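Local coordinates for lipid-transfer protein (Thermomonospora curvata, PDB 6OK1) that is of unknown cellular function but has a thiolase-like fold, with N-terminal and C-terminal thiolase-family halves in each chain, at residues D49-F54 / V104-R109; S59-V64 / F76-Y81; I288-L293 / G367-V372; N349-A354 / V372-G377. All coordinates share one frame; numbering follows the deposited sequence. Where two conformers were deposited one is given.

Contact 1 of 4, residues D49-F54 / V104-R109; sequences DGLVTF and VVVCYR
Two parallel strands of the N-terminal thiolase-like half, 50-54 and 104-112, meet here, with Val106 bonded through its N-H to Gly50 and through its C=O to Val52. Val106 N donates to Gly50 O (2.9 Å) and Val106 O accepts from Val52 N (3.0 Å); Tyr108 N then donates to Val52 O. Having no side chain, Gly50 allows its CA to approach Val105 CA to 4.2 Å. Just before the strand, Asp49 OD1 takes the N-H of Val104 (2.9 Å to Val104 N). At the other end Thr53 OG1 lies anti to its own backbone nitrogen (chi1 -174°) and donates to Tyr108 O at 2.7 Å, from above the carbonyl plane. Thr53 CB itself lies over one face of the Tyr108 ring, a CH-pi contact 3.8 Å from the ring centroid, while Tyr108 OH bonds to Ser59 O. Arg109 CD sits over the Phe54 ring, 3.6 Å from its centroid, and the guanidinium continues to a salt bridge with Asp57. Branched aliphatic side chains suit both faces: Val52 and Val105 meet helix 86-98, whereas Leu51, beside Val106, meets helix 61-68. Parallel strands with helices on both faces are typical of the layered alpha/beta thiolase fold.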
loop_
_atom_site.group_PDB
_atom_site.type_symbol
_atom_site.label_atom_id
_atom_site.label_comp_id
_atom_site.label_asym_id
_atom_site.label_seq_id
_atom_site.Cartn_x
_atom_site.Cartn_y
_atom_site.Cartn_z
ATOM N N ASP A 49 18.465 0.021 -5.334
ATOM C CA ASP A 49 18.149 -0.952 -4.294
ATOM C C ASP A 49 16.844 -0.632 -3.576
ATOM O O ASP A 49 16.509 -1.311 -2.591
ATOM C CB ASP A 49 19.309 -1.087 -3.297
ATOM C CG ASP A 49 19.760 0.223 -2.704
ATOM O OD1 ASP A 49 19.110 1.258 -2.929
ATOM O OD2 ASP A 49 20.795 0.209 -1.986
ATOM N N GLY A 50 16.090 0.350 -4.053
ATOM C CA GLY A 50 14.802 0.669 -3.453
ATOM C C GLY A 50 13.799 1.116 -4.493
ATOM O O GLY A 50 14.147 1.773 -5.484
ATOM N N LEU A 51 12.524 0.777 -4.248
ATOM C CA LEU A 51 11.416 1.199 -5.101
ATOM C C LEU A 51 10.230 1.597 -4.236
ATOM O O LEU A 51 9.853 0.852 -3.329
ATOM C CB LEU A 51 10.973 0.085 -6.058
ATOM C CG LEU A 51 11.921 -0.227 -7.225
ATOM C CD1 LEU A 51 11.423 -1.427 -8.046
ATOM C CD2 LEU A 51 12.132 0.970 -8.138
ATOM N N VAL A 52 9.627 2.741 -4.549
ATOM C CA VAL A 52 8.463 3.253 -3.823
ATOM C C VAL A 52 7.380 3.618 -4.837
ATOM O O VAL A 52 7.658 4.260 -5.852
ATOM C CB VAL A 52 8.824 4.470 -2.948
ATOM C CG1 VAL A 52 7.625 4.883 -2.119
ATOM C CG2 VAL A 52 10.035 4.153 -2.018
ATOM N N THR A 53 6.139 3.219 -4.574
ATOM C CA THR A 53 5.041 3.670 -5.435
ATOM C C THR A 53 3.787 3.833 -4.579
ATOM O O THR A 53 3.850 3.850 -3.343
ATOM C CB THR A 53 4.853 2.735 -6.642
ATOM O OG1 THR A 53 3.874 3.273 -7.530
ATOM C CG2 THR A 53 4.428 1.345 -6.238
ATOM N N PHE A 54 2.656 4.028 -5.248
ATOM C CA PHE A 54 1.359 4.202 -4.611
ATOM C C PHE A 54 0.722 2.843 -4.323
ATOM O O PHE A 54 0.944 1.871 -5.048
ATOM C CB PHE A 54 0.393 4.965 -5.523
ATOM C CG PHE A 54 0.740 6.435 -5.798
ATOM C CD1 PHE A 54 2.053 6.948 -5.734
ATOM C CD2 PHE A 54 -0.289 7.285 -6.197
ATOM C CE1 PHE A 54 2.301 8.282 -6.058
ATOM C CE2 PHE A 54 -0.032 8.636 -6.516
ATOM C CZ PHE A 54 1.240 9.121 -6.422
ATOM N N VAL A 104 19.950 3.967 -3.459
ATOM C CA VAL A 104 19.394 4.485 -4.711
ATOM C C VAL A 104 17.945 4.030 -4.803
ATOM O O VAL A 104 17.682 2.841 -5.013
ATOM C CB VAL A 104 20.173 4.003 -5.940
ATOM C CG1 VAL A 104 19.596 4.594 -7.190
ATOM C CG2 VAL A 104 21.663 4.379 -5.817
ATOM N N VAL A 105 17.010 4.962 -4.652
ATOM C CA VAL A 105 15.589 4.638 -4.571
ATOM C C VAL A 105 14.891 5.295 -5.746
ATOM O O VAL A 105 15.095 6.486 -6.006
ATOM C CB VAL A 105 14.978 5.083 -3.236
ATOM C CG1 VAL A 105 13.513 4.615 -3.153
ATOM C CG2 VAL A 105 15.819 4.520 -2.055
ATOM N N VAL A 106 14.061 4.537 -6.454
ATOM C CA VAL A 106 13.231 5.100 -7.515
ATOM C C VAL A 106 11.779 5.155 -7.059
ATOM O O VAL A 106 11.218 4.146 -6.634
ATOM C CB VAL A 106 13.367 4.309 -8.826
ATOM C CG1 VAL A 106 12.651 5.023 -9.936
ATOM C CG2 VAL A 106 14.854 4.144 -9.189
ATOM N N CYS A 107 11.177 6.337 -7.154
ATOM C CA CYS A 107 9.769 6.555 -6.866
ATOM C C CYS A 107 9.036 6.663 -8.196
ATOM O O CYS A 107 9.497 7.378 -9.084
ATOM C CB CYS A 107 9.570 7.842 -6.058
ATOM S SG CYS A 107 10.663 8.001 -4.642
ATOM N N TYR A 108 7.907 5.953 -8.351
ATOM C CA TYR A 108 7.252 5.948 -9.659
ATOM C C TYR A 108 5.737 5.819 -9.547
ATOM O O TYR A 108 5.192 5.395 -8.528
ATOM C CB TYR A 108 7.794 4.811 -10.552
ATOM C CG TYR A 108 7.487 3.409 -10.043
ATOM C CD1 TYR A 108 8.331 2.783 -9.156
ATOM C CD2 TYR A 108 6.359 2.714 -10.464
ATOM C CE1 TYR A 108 8.051 1.501 -8.691
ATOM C CE2 TYR A 108 6.073 1.437 -9.988
ATOM C CZ TYR A 108 6.932 0.845 -9.117
ATOM O OH TYR A 108 6.686 -0.401 -8.633
ATOM N N ARG A 109 5.063 6.190 -10.637
ATOM C CA ARG A 109 3.641 5.967 -10.819
ATOM C C ARG A 109 3.409 5.920 -12.316
ATOM O O ARG A 109 3.897 6.790 -13.042
ATOM C CB ARG A 109 2.805 7.083 -10.168
ATOM C CG ARG A 109 1.304 6.845 -10.147
ATOM C CD ARG A 109 0.917 5.807 -9.118
ATOM N NE ARG A 109 -0.535 5.669 -9.012
ATOM C CZ ARG A 109 -1.280 4.779 -9.653
ATOM N NH1 ARG A 109 -0.746 3.862 -10.462
ATOM N NH2 ARG A 109 -2.606 4.803 -9.479
#

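Contact 2 of 4, residues S59-V64 / F76-Y81; sequences SSEIHV and FSRVGY
Glu61, in the first turn of helix 61-68, meets strand 75-79 through a buried salt bridge with Arg78. Its CB and CG pass the side chain of Phe76, with Glu61 CG 3.8 Å from Phe76 CB. The chain then bends at its second torsion (chi2 95°), which turns the carboxylate toward the arginine while Glu61 OE2 stays 3.7 Å from Phe76 CB. There the guanidinium grips it side-on: Glu61 OE1 takes Arg78 NH2 at 2.9 Å and Glu61 OE2 takes Arg78 NE at 3.0 Å. Both oxygens lie close to the guanidinium plane, yet both nitrogens stand above the carboxylate plane, because the two flat groups are turned 66° apart. A water also donates to Glu61 OE2 (3.0 Å) and, weakly, to Phe76 O, while OE1 has a weak hydrogen bond with Tyr81 OH of the second subunit. Arg78 is long enough to serve two sides, for its NH1 bonds to the carbonyls of Phe54 and Asp57. Arg78 NH2 also lies 3.6 Å from Ser60 CA; Ser60 is the N-cap, its OG accepting a weak bond from His63 N. The positive end of the helix dipole and the arginine would both favour a charged Glu61. The pair ties helix 61-68 to the last strand of the beta-alpha-beta unit 50-54, 61-68 and 75-79, with Leu51 of strand 50-54 and Tyr108 of the next strand, 104-112, packed against Glu61.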
loop_
_atom_site.group_PDB
_atom_site.type_symbol
_atom_site.label_atom_id
_atom_site.label_comp_id
_atom_site.label_asym_id
_atom_site.label_seq_id
_atom_site.Cartn_x
_atom_site.Cartn_y
_atom_site.Cartn_z
ATOM N N SER A 59 1.817 -2.020 -11.149
ATOM C CA SER A 59 3.138 -2.501 -11.536
ATOM C C SER A 59 3.967 -2.636 -10.273
ATOM O O SER A 59 4.703 -1.732 -9.897
ATOM C CB SER A 59 3.780 -1.538 -12.522
ATOM O OG SER A 59 2.932 -1.368 -13.645
ATOM N N SER A 60 3.848 -3.785 -9.615
ATOM C CA SER A 60 4.523 -3.967 -8.341
ATOM C C SER A 60 6.038 -3.811 -8.480
ATOM O O SER A 60 6.628 -4.001 -9.552
ATOM C CB SER A 60 4.177 -5.338 -7.763
ATOM O OG SER A 60 4.963 -6.311 -8.396
ATOM N N GLU A 61 6.677 -3.538 -7.332
ATOM C CA GLU A 61 8.116 -3.360 -7.282
ATOM C C GLU A 61 8.832 -4.547 -7.909
ATOM O O GLU A 61 9.816 -4.373 -8.628
ATOM C CB GLU A 61 8.575 -3.177 -5.824
ATOM C CG GLU A 61 7.871 -2.013 -5.102
ATOM C CD GLU A 61 6.669 -2.429 -4.307
ATOM O OE1 GLU A 61 5.914 -3.319 -4.765
ATOM O OE2 GLU A 61 6.479 -1.863 -3.209
ATOM N N ILE A 62 8.334 -5.764 -7.666
ATOM C CA ILE A 62 9.052 -6.926 -8.193
ATOM C C ILE A 62 8.908 -7.028 -9.705
ATOM O O ILE A 62 9.822 -7.503 -10.387
ATOM C CB ILE A 62 8.595 -8.226 -7.521
ATOM C CG1 ILE A 62 7.087 -8.447 -7.675
ATOM C CG2 ILE A 62 9.038 -8.223 -6.047
ATOM C CD1 ILE A 62 6.644 -9.851 -7.210
ATOM N N HIS A 63 7.769 -6.612 -10.250
ATOM C CA HIS A 63 7.595 -6.675 -11.697
ATOM C C HIS A 63 8.429 -5.614 -12.388
ATOM O O HIS A 63 9.076 -5.885 -13.407
ATOM C CB HIS A 63 6.117 -6.529 -12.046
ATOM C CG HIS A 63 5.311 -7.718 -11.632
ATOM N ND1 HIS A 63 5.651 -8.998 -12.021
ATOM C CD2 HIS A 63 4.235 -7.841 -10.825
ATOM C CE1 HIS A 63 4.797 -9.856 -11.488
ATOM N NE2 HIS A 63 3.921 -9.179 -10.764
ATOM N N VAL A 64 8.482 -4.412 -11.817
ATOM C CA VAL A 64 9.394 -3.395 -12.337
ATOM C C VAL A 64 10.838 -3.887 -12.250
ATOM O O VAL A 64 11.631 -3.732 -13.196
ATOM C CB VAL A 64 9.185 -2.061 -11.584
ATOM C CG1 VAL A 64 10.240 -1.027 -11.971
ATOM C CG2 VAL A 64 7.789 -1.520 -11.897
ATOM N N PHE A 76 11.176 -1.431 -0.247
ATOM C CA PHE A 76 10.013 -1.353 -1.128
ATOM C C PHE A 76 8.786 -1.065 -0.280
ATOM O O PHE A 76 8.453 -1.842 0.623
ATOM C CB PHE A 76 9.843 -2.642 -1.971
ATOM C CG PHE A 76 10.151 -3.919 -1.225
ATOM C CD1 PHE A 76 11.468 -4.370 -1.096
ATOM C CD2 PHE A 76 9.135 -4.670 -0.683
ATOM C CE1 PHE A 76 11.752 -5.545 -0.406
ATOM C CE2 PHE A 76 9.398 -5.855 0.006
ATOM C CZ PHE A 76 10.715 -6.290 0.148
ATOM N N SER A 77 8.103 0.036 -0.581
ATOM C CA SER A 77 7.029 0.533 0.269
ATOM C C SER A 77 6.002 1.234 -0.601
ATOM O O SER A 77 6.270 1.594 -1.758
ATOM C CB SER A 77 7.552 1.516 1.328
ATOM O OG SER A 77 8.029 2.705 0.693
ATOM N N ARG A 78 4.841 1.451 -0.006
ATOM C CA ARG A 78 3.738 2.144 -0.658
ATOM C C ARG A 78 3.201 3.220 0.262
ATOM O O ARG A 78 3.280 3.116 1.488
ATOM C CB ARG A 78 2.577 1.227 -1.002
ATOM C CG ARG A 78 2.964 -0.009 -1.775
ATOM C CD ARG A 78 3.482 0.284 -3.143
ATOM N NE ARG A 78 3.656 -0.974 -3.858
ATOM C CZ ARG A 78 2.810 -1.495 -4.751
ATOM N NH1 ARG A 78 1.690 -0.865 -5.121
ATOM N NH2 ARG A 78 3.124 -2.653 -5.338
ATOM N N VAL A 79 2.619 4.253 -0.345
ATOM C CA VAL A 79 1.848 5.247 0.384
ATOM C C VAL A 79 0.471 5.308 -0.256
ATOM O O VAL A 79 0.352 5.206 -1.482
ATOM C CB VAL A 79 2.556 6.620 0.371
ATOM C CG1 VAL A 79 1.703 7.654 1.100
ATOM C CG2 VAL A 79 3.952 6.505 1.031
ATOM N N GLY A 80 -0.569 5.413 0.566
ATOM C CA GLY A 80 -1.940 5.323 0.096
ATOM C C GLY A 80 -2.580 6.673 -0.191
ATOM O O GLY A 80 -1.931 7.721 -0.254
ATOM N N TYR A 81 -3.883 6.610 -0.416
ATOM C CA TYR A 81 -4.770 7.766 -0.589
ATOM C C TYR A 81 -4.506 8.479 -1.914
ATOM O O TYR A 81 -4.538 9.709 -1.992
ATOM C CB TYR A 81 -4.667 8.724 0.600
ATOM C CG TYR A 81 -4.898 8.018 1.920
ATOM C CD1 TYR A 81 -6.178 7.662 2.316
ATOM C CD2 TYR A 81 -3.821 7.635 2.722
ATOM C CE1 TYR A 81 -6.402 6.975 3.508
ATOM C CE2 TYR A 81 -4.034 6.948 3.912
ATOM C CZ TYR A 81 -5.327 6.618 4.292
ATOM O OH TYR A 81 -5.551 5.946 5.471
HETATM O O HOH W 1 5.867 -2.743 -0.434
#

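Contact 3 of 4, residues I288-L293 / G367-V372; sequences IGAAIL and GDVTNV
Gly289 N donates to Asn371 O at 2.9 Å, almost straight and in the carbonyl plane, where strand 290-292 comes alongside strand 371-375 in a parallel direction. One residue further on, Val372 CA makes a CA-H...O contact with Ala290 O at 3.5 Å. From there the backbones of Ala290 and Ile292 bond with Leu373, so the pairing becomes more regular beyond Val372. Among the side chains, the small Ala290 suits its place because two valines converge on it: Ala290 CB is 4.0 Å from Val369 CG1 and 4.3 Å from Val372 CG2. The other methyl of Val372, CG1, is anti to the backbone nitrogen (chi1 -179°); it comes near Ala290 O and lies 4.2 Å from Ile292 CG1. Within this chain strand 290-292 is an outermost strand of the large mixed sheet, in the C-terminal thiolase-like half, and the long connection back to its parallel neighbour includes helix 348-359. That helix lies against the face that carries Ala290, Ile292 and Val372, with Leu357 touching both Ala290 and Val372, so short or branched apolar residues fit there. Ile288 crosses Asn371 at about a right angle and sets its CD1 4.1 Å from Asn371 CB. Beyond that methylene lies the polar amide of Asn371, whose ND2 donates to Asp287 O, next to Ile288.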
loop_
_atom_site.group_PDB
_atom_site.type_symbol
_atom_site.label_atom_id
_atom_site.label_comp_id
_atom_site.label_asym_id
_atom_site.label_seq_id
_atom_site.Cartn_x
_atom_site.Cartn_y
_atom_site.Cartn_z
ATOM N N ILE A 288 10.436 30.741 -0.027
ATOM C CA ILE A 288 9.993 29.894 -1.124
ATOM C C ILE A 288 9.863 30.738 -2.383
ATOM O O ILE A 288 9.117 31.723 -2.403
ATOM C CB ILE A 288 8.653 29.230 -0.784
ATOM C CG1 ILE A 288 8.770 28.457 0.539
ATOM C CG2 ILE A 288 8.182 28.351 -1.932
ATOM C CD1 ILE A 288 9.805 27.318 0.547
ATOM N N GLY A 289 10.551 30.322 -3.449
ATOM C CA GLY A 289 10.630 31.101 -4.670
ATOM C C GLY A 289 9.720 30.603 -5.776
ATOM O O GLY A 289 9.571 31.258 -6.806
ATOM N N ALA A 290 9.087 29.453 -5.569
ATOM C CA ALA A 290 8.103 28.949 -6.516
ATOM C C ALA A 290 7.279 27.882 -5.810
ATOM O O ALA A 290 7.745 27.278 -4.843
ATOM C CB ALA A 290 8.776 28.367 -7.759
ATOM N N ALA A 291 6.061 27.639 -6.312
ATOM C CA ALA A 291 5.216 26.591 -5.737
ATOM C C ALA A 291 4.576 25.730 -6.815
ATOM O O ALA A 291 4.061 26.238 -7.814
ATOM C CB ALA A 291 4.105 27.182 -4.864
ATOM N N ILE A 292 4.569 24.424 -6.578
ATOM C CA ILE A 292 3.846 23.477 -7.411
ATOM C C ILE A 292 2.686 23.001 -6.541
ATOM O O ILE A 292 2.893 22.209 -5.617
ATOM C CB ILE A 292 4.740 22.319 -7.869
ATOM C CG1 ILE A 292 5.984 22.808 -8.636
ATOM C CG2 ILE A 292 3.906 21.296 -8.691
ATOM C CD1 ILE A 292 5.708 23.601 -9.889
ATOM N N LEU A 293 1.482 23.541 -6.785
ATOM C CA LEU A 293 0.324 23.351 -5.918
ATOM C C LEU A 293 -0.665 22.433 -6.623
ATOM O O LEU A 293 -1.171 22.761 -7.705
ATOM C CB LEU A 293 -0.320 24.691 -5.546
ATOM C CG LEU A 293 0.608 25.622 -4.753
ATOM C CD1 LEU A 293 -0.155 26.911 -4.403
ATOM C CD2 LEU A 293 1.162 24.930 -3.493
ATOM N N GLY A 367 13.472 32.684 -13.668
ATOM C CA GLY A 367 14.763 33.068 -13.136
ATOM C C GLY A 367 15.289 32.030 -12.160
ATOM O O GLY A 367 14.800 30.902 -12.079
ATOM N N ASP A 368 16.306 32.430 -11.401
ATOM C CA ASP A 368 16.916 31.542 -10.421
ATOM C C ASP A 368 15.938 31.270 -9.292
ATOM O O ASP A 368 15.331 32.190 -8.748
ATOM C CB ASP A 368 18.199 32.162 -9.869
ATOM C CG ASP A 368 19.323 32.153 -10.874
ATOM O OD1 ASP A 368 19.175 31.475 -11.907
ATOM O OD2 ASP A 368 20.351 32.820 -10.633
ATOM N N VAL A 369 15.773 30.002 -8.936
ATOM C CA VAL A 369 14.863 29.626 -7.865
ATOM C C VAL A 369 15.635 28.763 -6.881
ATOM O O VAL A 369 16.109 27.677 -7.241
ATOM C CB VAL A 369 13.628 28.879 -8.403
ATOM C CG1 VAL A 369 12.775 28.339 -7.253
ATOM C CG2 VAL A 369 12.799 29.795 -9.301
ATOM N N THR A 370 15.717 29.216 -5.632
ATOM C CA THR A 370 16.490 28.476 -4.644
ATOM C C THR A 370 15.672 27.351 -4.033
ATOM O O THR A 370 16.150 26.218 -3.957
ATOM C CB THR A 370 17.001 29.424 -3.554
ATOM O OG1 THR A 370 17.864 30.395 -4.150
ATOM C CG2 THR A 370 17.789 28.682 -2.505
ATOM N N ASN A 371 14.454 27.657 -3.578
ATOM C CA ASN A 371 13.610 26.708 -2.851
ATOM C C ASN A 371 12.228 26.630 -3.493
ATOM O O ASN A 371 11.599 27.663 -3.763
ATOM C CB ASN A 371 13.458 27.109 -1.387
ATOM C CG ASN A 371 14.795 27.261 -0.684
ATOM O OD1 ASN A 371 15.536 26.290 -0.511
ATOM N ND2 ASN A 371 15.098 28.482 -0.254
ATOM N N VAL A 372 11.753 25.408 -3.719
ATOM C CA VAL A 372 10.460 25.158 -4.348
ATOM C C VAL A 372 9.623 24.299 -3.416
ATOM O O VAL A 372 10.076 23.245 -2.962
ATOM C CB VAL A 372 10.610 24.460 -5.711
ATOM C CG1 VAL A 372 9.213 24.242 -6.331
ATOM C CG2 VAL A 372 11.475 25.275 -6.640
#

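Contact 4 of 4, residues N349-A354 / V372-G377; sequences NGIAEA and VLVTAG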
loop_
_atom_site.group_PDB
_atom_site.type_symbol
_atom_site.label_atom_id
_atom_site.label_comp_id
_atom_site.label_asym_id
_atom_site.label_seq_id
_atom_site.Cartn_x
_atom_site.Cartn_y
_atom_site.Cartn_z
ATOM N N ASN A 349 4.266 14.255 -11.742
ATOM C CA ASN A 349 4.874 15.140 -12.721
ATOM C C ASN A 349 5.109 16.541 -12.161
ATOM O O ASN A 349 6.010 17.232 -12.631
ATOM C CB ASN A 349 4.042 15.192 -14.017
ATOM C CG ASN A 349 2.576 15.546 -13.782
ATOM O OD1 ASN A 349 1.944 15.034 -12.872
ATOM N ND2 ASN A 349 2.022 16.406 -14.643
ATOM N N GLY A 350 4.390 16.934 -11.111
ATOM C CA GLY A 350 4.685 18.201 -10.463
ATOM C C GLY A 350 5.986 18.173 -9.686
ATOM O O GLY A 350 6.700 19.177 -9.619
ATOM N N ILE A 351 6.305 17.037 -9.068
ATOM C CA ILE A 351 7.600 16.929 -8.403
ATOM C C ILE A 351 8.710 17.077 -9.431
ATOM O O ILE A 351 9.706 17.755 -9.191
ATOM C CB ILE A 351 7.701 15.597 -7.622
ATOM C CG1 ILE A 351 6.566 15.495 -6.587
ATOM C CG2 ILE A 351 9.037 15.503 -6.917
ATOM C CD1 ILE A 351 6.443 14.136 -5.868
ATOM N N ALA A 352 8.544 16.467 -10.603
ATOM C CA ALA A 352 9.557 16.602 -11.649
ATOM C C ALA A 352 9.756 18.062 -12.040
ATOM O O ALA A 352 10.891 18.506 -12.233
ATOM C CB ALA A 352 9.159 15.769 -12.857
ATOM N N GLU A 353 8.661 18.827 -12.175
ATOM C CA GLU A 353 8.797 20.241 -12.520
ATOM C C GLU A 353 9.557 20.993 -11.438
ATOM O O GLU A 353 10.393 21.844 -11.743
ATOM C CB GLU A 353 7.426 20.884 -12.751
ATOM C CG GLU A 353 7.449 22.411 -12.931
ATOM C CD GLU A 353 8.121 22.871 -14.230
ATOM O OE1 GLU A 353 8.456 22.041 -15.101
ATOM O OE2 GLU A 353 8.307 24.090 -14.364
ATOM N N ALA A 354 9.293 20.679 -10.166
ATOM C CA ALA A 354 10.032 21.309 -9.074
ATOM C C ALA A 354 11.522 21.040 -9.204
ATOM O O ALA A 354 12.355 21.916 -8.941
ATOM C CB ALA A 354 9.500 20.785 -7.740
ATOM N N VAL A 372 11.753 25.408 -3.719
ATOM C CA VAL A 372 10.460 25.158 -4.348
ATOM C C VAL A 372 9.623 24.299 -3.416
ATOM O O VAL A 372 10.076 23.245 -2.962
ATOM C CB VAL A 372 10.610 24.460 -5.711
ATOM C CG1 VAL A 372 9.213 24.242 -6.331
ATOM C CG2 VAL A 372 11.475 25.275 -6.640
ATOM N N LEU A 373 8.394 24.723 -3.151
ATOM C CA LEU A 373 7.480 23.935 -2.330
ATOM C C LEU A 373 6.521 23.194 -3.247
ATOM O O LEU A 373 5.949 23.792 -4.167
ATOM C CB LEU A 373 6.717 24.823 -1.341
ATOM C CG LEU A 373 5.989 24.069 -0.219
ATOM C CD1 LEU A 373 5.859 24.939 0.998
ATOM C CD2 LEU A 373 4.623 23.617 -0.625
ATOM N N VAL A 374 6.371 21.889 -3.009
ATOM C CA VAL A 374 5.494 21.030 -3.801
ATOM C C VAL A 374 4.478 20.388 -2.875
ATOM O O VAL A 374 4.841 19.865 -1.816
ATOM C CB VAL A 374 6.266 19.935 -4.556
ATOM C CG1 VAL A 374 5.271 19.154 -5.462
ATOM C CG2 VAL A 374 7.393 20.514 -5.323
ATOM N N THR A 375 3.208 20.412 -3.270
ATOM C CA THR A 375 2.172 19.706 -2.523
ATOM C C THR A 375 1.640 18.513 -3.297
ATOM O O THR A 375 1.678 18.465 -4.524
ATOM C CB THR A 375 0.985 20.614 -2.170
ATOM O OG1 THR A 375 0.370 21.111 -3.367
ATOM C CG2 THR A 375 1.450 21.773 -1.322
ATOM N N ALA A 376 1.059 17.582 -2.550
ATOM C CA ALA A 376 0.389 16.427 -3.126
ATOM C C ALA A 376 -1.138 16.583 -3.035
ATOM O O ALA A 376 -1.650 17.694 -2.851
ATOM C CB ALA A 376 0.912 15.170 -2.435
ATOM N N GLY A 377 -1.855 15.472 -3.190
ATOM C CA GLY A 377 -3.289 15.529 -3.427
ATOM C C GLY A 377 -4.053 16.176 -2.282
ATOM O O GLY A 377 -3.729 15.995 -1.109
#
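Val374 has CG1 anti to its backbone nitrogen (chi1 -175°) and CG2 beside that nitrogen, which spreads its two methyl groups along helix 349-354 so that each meets a different residue. Ile351 has CG1 anti to its carbonyl carbon (chi1 -58°), and this sends the longer branch across the valine at about a right angle: Ile351 CG1 lies 4.0 Å from Val374 CG1. The second methyl faces Ala354, and here the packing is tight, with Ala354 CB only 3.2 Å from Val374 CG2. A short residue suits this position, for the helix runs close above the strand. Ala354 CB also leans on Val372 CG1 at 3.7 Å, so one methyl bears on two valines that point to the same side of the strand. Gly350, one turn earlier, adds its backbone: Gly350 C is 4.4 Å from Val374 CG1. No hydrogen bond crosses the contact, and the helix meets its own needs, as where Ala354 N donates to Gly350 O. The helix and strand axes approach to 8.7 Å and run antiparallel, as expected when a helix leads back to a strand laid down beside an earlier parallel one. Ile351 and Ala354 also touch Leu385 and Leu387 of the adjacent strand 382-388. On another side Ile351 meets Ala86, Cys87 and Val90 of helix 86-98, so a helix of each half comes together near the middle of the chain, consistent with the buried helical layer of the thiolase fold.

Overall arrangement
All four contacts are largely buried and all reach the same mixed sheet, but they hold different parts of it. Contacts 1 and 2 touch in the N-terminal half, contact 2 joining helix and last strand of the beta-alpha-beta unit whose first strand, 50-54, contact 1 pairs with 104-112: backbone ladders dominate the first, a salt bridge and water the second, which also borders a neighbouring subunit. Contacts 3 and 4 share Val372 and strand 371-375 in the C-terminal half; contact 3, on an outermost strand within this chain, has partly exposed members, whereas contact 4 lies about 4 Å from the chain's centre and is wholly apolar. The centres of contacts 2 and 3 are about 29 Å apart.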